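PDB 6HCP: BauA from Acinetobacter baumannii, which serves as an outer-membrane receptor for ferric preacinetobactin and probably imports the iron-loaded siderophore as a TonB-dependent transporter. Local coordinates for residues Ala77-Glu82 / Trp100-Tyr105; Thr329-Ser334 / Ile392-Asp397; Leu442-Val447 / Ser462-Gly467. All blocks are in the same frame, centred on the assembly; numbering follows the deposited sequence.

Interaction 1. Residues Ala77-Glu82 / Trp100-Tyr105; sequences AKDITE and WSENYY
Glu102 reaches from its loop to the start of the short helix that includes Thr81. Its CG stands beside the backbone N, chi1 -57°, and the chain beyond is extended. CB passes Thr81 OG1 at 3.6 Å. CG comes next to the carboxylate of Asp79. At the tip, OE1 takes two bonds from one residue. Thr81 OG1 donates to Glu102 OE1 over 2.6 Å, on the anti lone pair. Thr81 N reaches Glu102 OE1 at 2.7 Å from the syn side, 19° out of the carboxylate plane. The other oxygen, Glu102 OE2, receives a weak bond from Ile80 N at 3.2 Å and a further bond from Thr130 N. The carboxylate thus gathers two successive backbone N-H groups, those of Ile80 and Thr81, and one hydroxyl. The helix has its own cap in Asp79, whose OD1 accepts from Glu82 N. All of this lies in the plug domain that fills the barrel of a TonB-dependent receptor. The two carboxylates stack with their planes 12° apart, and Asp79 OD1 is 3.8 Å from Glu102 OE1. The N-H groups around them probably offset this closeness of like charge. Thr81 OG1 also accepts from a water, which in turn accepts from Asn103 N. The Tyr104 ring lies obliquely beside the same hydroxyl, with Tyr104 CD2 3.5 Å from Thr81 OG1.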
loop_
_atom_site.group_PDB
_atom_site.type_symbol
_atom_site.label_atom_id
_atom_site.label_comp_id
_atom_site.label_asym_id
_atom_site.label_seq_id
_atom_site.Cartn_x
_atom_site.Cartn_y
_atom_site.Cartn_z
ATOM N N ALA A 77 16.247 -13.157 -5.870
ATOM C CA ALA A 77 15.836 -14.461 -5.379
ATOM C C ALA A 77 16.687 -14.862 -4.170
ATOM O O ALA A 77 17.929 -14.824 -4.202
ATOM C CB ALA A 77 15.941 -15.477 -6.495
ATOM N N LYS A 78 16.002 -15.280 -3.112
ATOM C CA LYS A 78 16.607 -15.633 -1.843
ATOM C C LYS A 78 16.746 -17.162 -1.717
ATOM O O LYS A 78 17.381 -17.657 -0.796
ATOM C CB LYS A 78 15.743 -15.073 -0.714
ATOM C CG LYS A 78 15.541 -13.557 -0.721
ATOM C CD LYS A 78 16.697 -12.786 -0.098
ATOM C CE LYS A 78 16.523 -11.271 -0.100
ATOM N NZ LYS A 78 16.636 -10.709 -1.468
ATOM N N ASP A 79 16.060 -17.907 -2.592
ATOM C CA ASP A 79 16.112 -19.365 -2.581
ATOM C C ASP A 79 15.739 -19.876 -3.973
ATOM O O ASP A 79 15.505 -19.091 -4.883
ATOM C CB ASP A 79 15.242 -19.943 -1.459
ATOM C CG ASP A 79 13.747 -19.702 -1.602
ATOM O OD1 ASP A 79 13.299 -19.453 -2.728
ATOM O OD2 ASP A 79 13.052 -19.707 -0.561
ATOM N N ILE A 80 15.842 -21.194 -4.180
ATOM C CA ILE A 80 15.689 -21.751 -5.504
ATOM C C ILE A 80 14.234 -21.615 -5.968
ATOM O O ILE A 80 13.981 -21.359 -7.138
ATOM C CB ILE A 80 16.176 -23.211 -5.543
ATOM C CG1 ILE A 80 17.674 -23.289 -5.239
ATOM C CG2 ILE A 80 15.836 -23.818 -6.887
ATOM C CD1 ILE A 80 18.530 -22.408 -6.133
ATOM N N THR A 81 13.294 -21.708 -5.019
ATOM C CA THR A 81 11.854 -21.574 -5.333
ATOM C C THR A 81 11.588 -20.240 -6.043
ATOM O O THR A 81 10.825 -20.170 -7.001
ATOM C CB THR A 81 10.999 -21.667 -4.062
ATOM O OG1 THR A 81 11.241 -22.936 -3.450
ATOM C CG2 THR A 81 9.522 -21.519 -4.358
ATOM N N GLU A 82 12.211 -19.174 -5.532
ATOM C CA GLU A 82 12.011 -17.806 -6.040
ATOM C C GLU A 82 12.615 -17.651 -7.436
ATOM O O GLU A 82 12.288 -16.695 -8.129
ATOM C CB GLU A 82 12.620 -16.790 -5.074
ATOM C CG GLU A 82 11.802 -16.658 -3.808
ATOM C CD GLU A 82 12.286 -15.634 -2.796
ATOM O OE1 GLU A 82 13.165 -14.815 -3.131
ATOM O OE2 GLU A 82 11.739 -15.637 -1.689
ATOM N N TRP A 100 10.713 -24.368 7.345
ATOM C CA TRP A 100 11.918 -25.116 7.696
ATOM C C TRP A 100 12.613 -25.698 6.458
ATOM O O TRP A 100 13.749 -26.161 6.542
ATOM C CB TRP A 100 11.586 -26.183 8.739
ATOM C CG TRP A 100 10.409 -27.038 8.394
ATOM C CD1 TRP A 100 9.116 -26.873 8.790
ATOM C CD2 TRP A 100 10.434 -28.241 7.606
ATOM N NE1 TRP A 100 8.332 -27.873 8.286
ATOM C CE2 TRP A 100 9.128 -28.771 7.629
ATOM C CE3 TRP A 100 11.448 -28.965 6.971
ATOM C CZ2 TRP A 100 8.785 -29.918 6.918
ATOM C CZ3 TRP A 100 11.106 -30.104 6.267
ATOM C CH2 TRP A 100 9.787 -30.556 6.220
ATOM N N SER A 101 11.950 -25.654 5.303
ATOM C CA SER A 101 12.568 -25.996 4.026
ATOM C C SER A 101 11.822 -25.276 2.915
ATOM O O SER A 101 10.696 -24.822 3.118
ATOM C CB SER A 101 12.580 -27.492 3.750
ATOM O OG SER A 101 11.313 -27.940 3.270
ATOM N N GLU A 102 12.406 -25.299 1.715
ATOM C CA GLU A 102 11.663 -24.950 0.497
ATOM C C GLU A 102 10.667 -26.079 0.216
ATOM O O GLU A 102 10.792 -27.197 0.737
ATOM C CB GLU A 102 12.587 -24.784 -0.712
ATOM C CG GLU A 102 13.692 -23.750 -0.524
ATOM C CD GLU A 102 14.444 -23.416 -1.801
ATOM O OE1 GLU A 102 13.757 -23.178 -2.807
ATOM O OE2 GLU A 102 15.723 -23.378 -1.789
ATOM N N ASN A 103 9.632 -25.752 -0.546
ATOM C CA ASN A 103 8.604 -26.736 -0.868
ATOM C C ASN A 103 8.032 -26.431 -2.246
ATOM O O ASN A 103 7.376 -25.410 -2.440
ATOM C CB ASN A 103 7.476 -26.756 0.157
ATOM C CG ASN A 103 6.468 -27.862 -0.120
ATOM O OD1 ASN A 103 6.860 -28.977 -0.442
ATOM N ND2 ASN A 103 5.182 -27.561 -0.055
ATOM N N TYR A 104 8.306 -27.300 -3.221
ATOM C CA TYR A 104 7.729 -27.137 -4.547
ATOM C C TYR A 104 7.418 -28.501 -5.188
ATOM O O TYR A 104 7.948 -29.532 -4.811
ATOM C CB TYR A 104 8.649 -26.320 -5.462
ATOM C CG TYR A 104 10.081 -26.780 -5.511
ATOM C CD1 TYR A 104 10.507 -27.733 -6.422
ATOM C CD2 TYR A 104 11.037 -26.223 -4.681
ATOM C CE1 TYR A 104 11.805 -28.219 -6.408
ATOM C CE2 TYR A 104 12.351 -26.666 -4.692
ATOM C CZ TYR A 104 12.741 -27.670 -5.551
ATOM O OH TYR A 104 14.042 -28.121 -5.532
ATOM N N TYR A 105 6.428 -28.466 -6.074
ATOM C CA TYR A 105 5.998 -29.557 -6.905
ATOM C C TYR A 105 6.360 -29.231 -8.357
ATOM O O TYR A 105 6.270 -28.071 -8.778
ATOM C CB TYR A 105 4.486 -29.750 -6.799
ATOM C CG TYR A 105 3.976 -30.133 -5.437
ATOM C CD1 TYR A 105 3.823 -29.185 -4.441
ATOM C CD2 TYR A 105 3.463 -31.398 -5.210
ATOM C CE1 TYR A 105 3.315 -29.519 -3.198
ATOM C CE2 TYR A 105 3.026 -31.775 -3.950
ATOM C CZ TYR A 105 2.893 -30.821 -2.960
ATOM O OH TYR A 105 2.404 -31.188 -1.750
HETATM O O HOH W 1 9.692 -22.874 -1.093
#

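Interaction 2. Residues Thr329-Ser334 / Ile392-Asp397; sequences TGTLSS and ITNIYD
Leu332 and Thr393 form the hydrogen-bonded pair of a short antiparallel strand pairing at the rim of the beta-barrel. Leu332 N donates to Thr393 O and Thr393 N to Leu332 O, both over 2.8 Å. Their side chains lie side by side. Thr393 OG1 sits against Leu332 CB at 3.5 Å and is joined by one water to Ser334 OG. On the opposite face of the strands, Ile392 CD1 rests on Ser333 OG at 3.6 Å. The pairing runs on past the strand end, where Ile395 N donates to Gly330 O. Here the chain 392-397 folds over in a type I turn from Asn394 to Asp397. Asn394 OD1 accepts from Tyr396 N, which makes an Asx turn. The other end of the same amide works across the contact. With CG anti to the backbone N, chi1 -176°, Asn394 ND2 reaches Thr329 O at 3.0 Å. That bond is nearly straight (167°), but the donor stands above the carbonyl plane. A water links Asn394 ND2 to Thr331 OG1. Gly330 has no side chain, and Asn394 and Tyr396 pack closely around it. Thr329 O lies at the Tyr396 ring edge, 3.7 Å from Tyr396 CD2. Ile395 CG1 covers one face of that ring, and Tyr396 OH bonds to Lys268 O. Tyr396 also packs on Pro398 of a neighbouring subunit.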
loop_
_atom_site.group_PDB
_atom_site.type_symbol
_atom_site.label_atom_id
_atom_site.label_comp_id
_atom_site.label_asym_id
_atom_site.label_seq_id
_atom_site.Cartn_x
_atom_site.Cartn_y
_atom_site.Cartn_z
ATOM N N THR A 329 -13.897 -20.500 16.028
ATOM C CA THR A 329 -13.556 -19.198 16.613
ATOM C C THR A 329 -12.064 -18.894 16.419
ATOM O O THR A 329 -11.612 -17.794 16.750
ATOM C CB THR A 329 -13.894 -19.121 18.110
ATOM O OG1 THR A 329 -13.084 -20.078 18.801
ATOM C CG2 THR A 329 -15.355 -19.370 18.411
ATOM N N GLY A 330 -11.272 -19.913 16.067
ATOM C CA GLY A 330 -9.851 -19.740 15.806
ATOM C C GLY A 330 -8.941 -20.356 16.859
ATOM O O GLY A 330 -7.724 -20.214 16.771
ATOM N N THR A 331 -9.508 -21.100 17.813
ATOM C CA THR A 331 -8.706 -21.755 18.847
ATOM C C THR A 331 -7.658 -22.680 18.199
ATOM O O THR A 331 -7.971 -23.461 17.305
ATOM C CB THR A 331 -9.590 -22.529 19.833
ATOM O OG1 THR A 331 -10.600 -21.632 20.313
ATOM C CG2 THR A 331 -8.777 -23.092 20.985
ATOM N N LEU A 332 -6.419 -22.554 18.662
ATOM C CA LEU A 332 -5.270 -23.307 18.169
ATOM C C LEU A 332 -4.587 -24.013 19.345
ATOM O O LEU A 332 -4.303 -23.410 20.365
ATOM C CB LEU A 332 -4.290 -22.365 17.466
ATOM C CG LEU A 332 -3.138 -23.038 16.725
ATOM C CD1 LEU A 332 -3.644 -23.724 15.472
ATOM C CD2 LEU A 332 -2.041 -22.046 16.377
ATOM N N SER A 333 -4.357 -25.315 19.182
ATOM C CA SER A 333 -3.669 -26.144 20.161
ATOM C C SER A 333 -2.363 -26.638 19.536
ATOM O O SER A 333 -2.395 -27.361 18.535
ATOM C CB SER A 333 -4.557 -27.304 20.585
ATOM O OG SER A 333 -3.883 -28.128 21.518
ATOM N N SER A 334 -1.233 -26.227 20.116
ATOM C CA SER A 334 0.066 -26.529 19.563
ATOM C C SER A 334 0.839 -27.439 20.526
ATOM O O SER A 334 1.196 -27.059 21.640
ATOM C CB SER A 334 0.837 -25.261 19.216
ATOM O OG SER A 334 0.108 -24.425 18.314
ATOM N N ILE A 392 -2.164 -23.247 24.082
ATOM C CA ILE A 392 -3.465 -22.891 23.541
ATOM C C ILE A 392 -3.441 -21.410 23.181
ATOM O O ILE A 392 -3.136 -20.582 24.035
ATOM C CB ILE A 392 -4.614 -23.189 24.522
ATOM C CG1 ILE A 392 -4.582 -24.624 25.054
ATOM C CG2 ILE A 392 -5.958 -22.850 23.888
ATOM C CD1 ILE A 392 -4.676 -25.683 23.987
ATOM N N THR A 393 -3.655 -21.112 21.897
ATOM C CA THR A 393 -3.695 -19.741 21.417
ATOM C C THR A 393 -4.956 -19.581 20.570
ATOM O O THR A 393 -5.813 -20.495 20.492
ATOM C CB THR A 393 -2.429 -19.366 20.633
ATOM O OG1 THR A 393 -2.328 -20.192 19.465
ATOM C CG2 THR A 393 -1.167 -19.505 21.448
ATOM N N ASN A 394 -5.040 -18.457 19.871
ATOM C CA ASN A 394 -6.088 -18.251 18.877
ATOM C C ASN A 394 -5.421 -17.656 17.635
ATOM O O ASN A 394 -4.608 -16.737 17.761
ATOM C CB ASN A 394 -7.211 -17.374 19.458
ATOM C CG ASN A 394 -8.374 -17.192 18.517
ATOM O OD1 ASN A 394 -8.244 -16.589 17.447
ATOM N ND2 ASN A 394 -9.515 -17.767 18.872
ATOM N N ILE A 395 -5.782 -18.151 16.444
ATOM C CA ILE A 395 -5.089 -17.736 15.224
ATOM C C ILE A 395 -5.305 -16.241 14.949
ATOM O O ILE A 395 -4.521 -15.654 14.209
ATOM C CB ILE A 395 -5.486 -18.569 13.990
ATOM C CG1 ILE A 395 -6.933 -18.330 13.564
ATOM C CG2 ILE A 395 -5.200 -20.048 14.234
ATOM C CD1 ILE A 395 -7.328 -19.065 12.309
ATOM N N TYR A 396 -6.394 -15.668 15.458
ATOM C CA TYR A 396 -6.677 -14.267 15.212
ATOM C C TYR A 396 -6.121 -13.358 16.316
ATOM O O TYR A 396 -6.297 -12.140 16.234
ATOM C CB TYR A 396 -8.184 -14.059 15.068
ATOM C CG TYR A 396 -8.812 -14.890 13.977
ATOM C CD1 TYR A 396 -8.485 -14.682 12.649
ATOM C CD2 TYR A 396 -9.695 -15.908 14.278
ATOM C CE1 TYR A 396 -9.003 -15.482 11.648
ATOM C CE2 TYR A 396 -10.264 -16.687 13.280
ATOM C CZ TYR A 396 -9.892 -16.494 11.965
ATOM O OH TYR A 396 -10.465 -17.249 10.977
ATOM N N ASP A 397 -5.514 -13.912 17.367
ATOM C CA ASP A 397 -4.962 -13.078 18.460
ATOM C C ASP A 397 -3.734 -12.343 17.943
ATOM O O ASP A 397 -2.753 -12.962 17.515
ATOM C CB ASP A 397 -4.652 -13.908 19.709
ATOM C CG ASP A 397 -4.339 -13.147 21.002
ATOM O OD1 ASP A 397 -4.102 -11.924 20.971
ATOM O OD2 ASP A 397 -4.217 -13.816 22.033
HETATM O O HOH W 2 -9.812 -19.242 21.234
HETATM O O HOH W 3 -1.350 -22.776 19.851
#

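Interaction 3. Residues Leu442-Val447 / Ser462-Gly467; sequences LRHQTV and SATTPG
Arg443 and Thr465 make up one tight pair of this contact, and Gln445 with Ala463 the other. Each is an antiparallel hydrogen-bonded pair. Thr465 N donates to Arg443 O at 2.8 Å, and Arg443 N returns a bond to Thr465 O. Gln445 N meets Ala463 O at 2.8 Å, in a bond that is almost straight at 171°. Ala463 N closes that pair onto Gln445 O. The side chains of these four residues share one face of the strands. Thr465 CG2 sits between its own backbone N and carbonyl carbon, which brings it to 3.9 Å from Arg443 CB. From there Arg443 turns away, bent at chi3. Its guanidinium group bonds to Leu147 O, Asn368 OD1 and Ser422 OG and makes a cation-pi contact with Phe51, while Thr465 OG1 is taken by Glu486. Gln445 OE1 takes a weak bond from Met151 N; Leu147 and Met151 both belong to the plug.

The other face is looser and wetter. It carries Leu442, His444 and Thr446 on one strand, and Ser462, Thr464 and Pro466 on the other. The His444 side chain leans toward the partner strand and turns one ring edge to Thr464. His444 ND1 is hydrogen-bonded to Thr464 OG1 at 2.8 Å, with the hydroxyl in the ring plane. At the next nitrogen, His444 NE2 meets a water 2.7 Å away, and this water also binds Ser462 OG. Thr446 OG1 and Ser462 OG share a further hydrogen bond of 2.8 Å. Apolar contact here is slight: Leu442 CD1 stands 4.1 Å from Thr464 CG2. A detergent molecule touches Pro466 on this side, consistent with the outer surface of the protein. Strands 436-451 and 461-473 form one beta hairpin of the antiparallel transmembrane barrel found in TonB-dependent receptors.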
loop_
_atom_site.group_PDB
_atom_site.type_symbol
_atom_site.label_atom_id
_atom_site.label_comp_id
_atom_site.label_asym_id
_atom_site.label_seq_id
_atom_site.Cartn_x
_atom_site.Cartn_y
_atom_site.Cartn_z
ATOM N N LEU A 442 19.180 -47.828 -20.872
ATOM C CA LEU A 442 18.688 -48.407 -19.651
ATOM C C LEU A 442 19.660 -48.124 -18.514
ATOM O O LEU A 442 20.819 -47.796 -18.741
ATOM C CB LEU A 442 18.450 -49.903 -19.871
ATOM C CG LEU A 442 19.679 -50.791 -19.922
ATOM C CD1 LEU A 442 20.237 -51.038 -18.532
ATOM C CD2 LEU A 442 19.311 -52.118 -20.582
ATOM N N ARG A 443 19.132 -48.226 -17.282
ATOM C CA ARG A 443 19.911 -48.085 -16.087
ATOM C C ARG A 443 19.479 -49.151 -15.072
ATOM O O ARG A 443 18.310 -49.428 -14.906
ATOM C CB ARG A 443 19.767 -46.675 -15.512
ATOM C CG ARG A 443 20.508 -46.456 -14.205
ATOM C CD ARG A 443 20.473 -45.005 -13.709
ATOM N NE ARG A 443 20.991 -44.052 -14.675
ATOM C CZ ARG A 443 22.264 -43.935 -15.031
ATOM N NH1 ARG A 443 23.214 -44.478 -14.275
ATOM N NH2 ARG A 443 22.567 -43.262 -16.140
ATOM N N HIS A 444 20.470 -49.731 -14.404
ATOM C CA HIS A 444 20.235 -50.698 -13.362
ATOM C C HIS A 444 20.608 -50.025 -12.046
ATOM O O HIS A 444 21.709 -49.517 -11.893
ATOM C CB HIS A 444 21.053 -51.989 -13.586
ATOM C CG HIS A 444 20.750 -53.060 -12.586
ATOM N ND1 HIS A 444 19.586 -53.798 -12.644
ATOM C CD2 HIS A 444 21.450 -53.522 -11.522
ATOM C CE1 HIS A 444 19.539 -54.609 -11.604
ATOM N NE2 HIS A 444 20.683 -54.500 -10.933
ATOM N N GLN A 445 19.644 -49.999 -11.128
ATOM C CA GLN A 445 19.713 -49.201 -9.902
ATOM C C GLN A 445 19.609 -50.139 -8.691
ATOM O O GLN A 445 18.710 -50.968 -8.645
ATOM C CB GLN A 445 18.549 -48.208 -9.881
ATOM C CG GLN A 445 18.491 -47.353 -8.618
ATOM C CD GLN A 445 19.481 -46.220 -8.683
ATOM O OE1 GLN A 445 19.516 -45.445 -9.644
ATOM N NE2 GLN A 445 20.298 -46.114 -7.658
ATOM N N THR A 446 20.473 -49.925 -7.701
ATOM C CA THR A 446 20.399 -50.628 -6.443
ATOM C C THR A 446 20.242 -49.630 -5.289
ATOM O O THR A 446 20.806 -48.560 -5.327
ATOM C CB THR A 446 21.622 -51.540 -6.247
ATOM O OG1 THR A 446 21.683 -52.417 -7.375
ATOM C CG2 THR A 446 21.523 -52.393 -5.001
ATOM N N VAL A 447 19.619 -50.078 -4.194
ATOM C CA VAL A 447 19.453 -49.257 -2.992
ATOM C C VAL A 447 19.401 -50.163 -1.760
ATOM O O VAL A 447 18.793 -51.244 -1.783
ATOM C CB VAL A 447 18.189 -48.392 -3.088
ATOM C CG1 VAL A 447 16.950 -49.228 -3.265
ATOM C CG2 VAL A 447 18.039 -47.472 -1.892
ATOM N N SER A 462 16.951 -53.986 -6.131
ATOM C CA SER A 462 17.397 -53.453 -7.421
ATOM C C SER A 462 16.192 -53.339 -8.341
ATOM O O SER A 462 15.191 -54.082 -8.204
ATOM C CB SER A 462 18.468 -54.328 -8.060
ATOM O OG SER A 462 19.623 -54.369 -7.246
ATOM N N ALA A 463 16.363 -52.517 -9.379
ATOM C CA ALA A 463 15.456 -52.461 -10.485
ATOM C C ALA A 463 16.211 -52.016 -11.738
ATOM O O ALA A 463 17.233 -51.333 -11.646
ATOM C CB ALA A 463 14.321 -51.521 -10.179
ATOM N N THR A 464 15.600 -52.295 -12.887
ATOM C CA THR A 464 16.136 -51.897 -14.182
ATOM C C THR A 464 15.105 -51.017 -14.879
ATOM O O THR A 464 13.933 -51.383 -14.937
ATOM C CB THR A 464 16.463 -53.118 -15.059
ATOM O OG1 THR A 464 17.309 -53.986 -14.310
ATOM C CG2 THR A 464 17.161 -52.732 -16.339
ATOM N N THR A 465 15.559 -49.826 -15.321
ATOM C CA THR A 465 14.698 -48.799 -15.832
ATOM C C THR A 465 15.124 -48.440 -17.255
ATOM O O THR A 465 16.241 -48.006 -17.489
ATOM C CB THR A 465 14.672 -47.590 -14.882
ATOM O OG1 THR A 465 13.664 -46.714 -15.365
ATOM C CG2 THR A 465 15.995 -46.870 -14.746
ATOM N N PRO A 466 14.207 -48.498 -18.230
ATOM C CA PRO A 466 14.519 -48.061 -19.589
ATOM C C PRO A 466 14.083 -46.608 -19.828
ATOM O O PRO A 466 13.262 -46.080 -19.079
ATOM C CB PRO A 466 13.671 -49.013 -20.434
ATOM C CG PRO A 466 12.422 -49.210 -19.587
ATOM C CD PRO A 466 12.892 -49.144 -18.144
ATOM N N GLY A 467 14.559 -46.031 -20.932
ATOM C CA GLY A 467 14.038 -44.775 -21.438
ATOM C C GLY A 467 14.186 -44.722 -22.947
ATOM O O GLY A 467 15.114 -45.347 -23.510
HETATM O O HOH W 4 21.228 -56.051 -8.817
#

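How the interactions relate
Interaction 1 belongs to the plug, and its centre lies about 7 Å from that of the chain. Interactions 2 and 3 belong to the barrel, at its rim and in its wall; their centres are about 49 Å apart. None of the three touches another. Interaction 1 rests on one buried carboxylate that gathers N-H and hydroxyl donors, with no strand pairing. The other two rest on backbone bonds between antiparallel strands. Interaction 2 ties a short strand and turn to the start of strand 331-358, near a neighbouring subunit. Interaction 3 pairs two long adjacent strands. One of its faces is largely buried and sends Arg443 and Gln445 to the plug, and the other carries hydroxyls, a histidine and water.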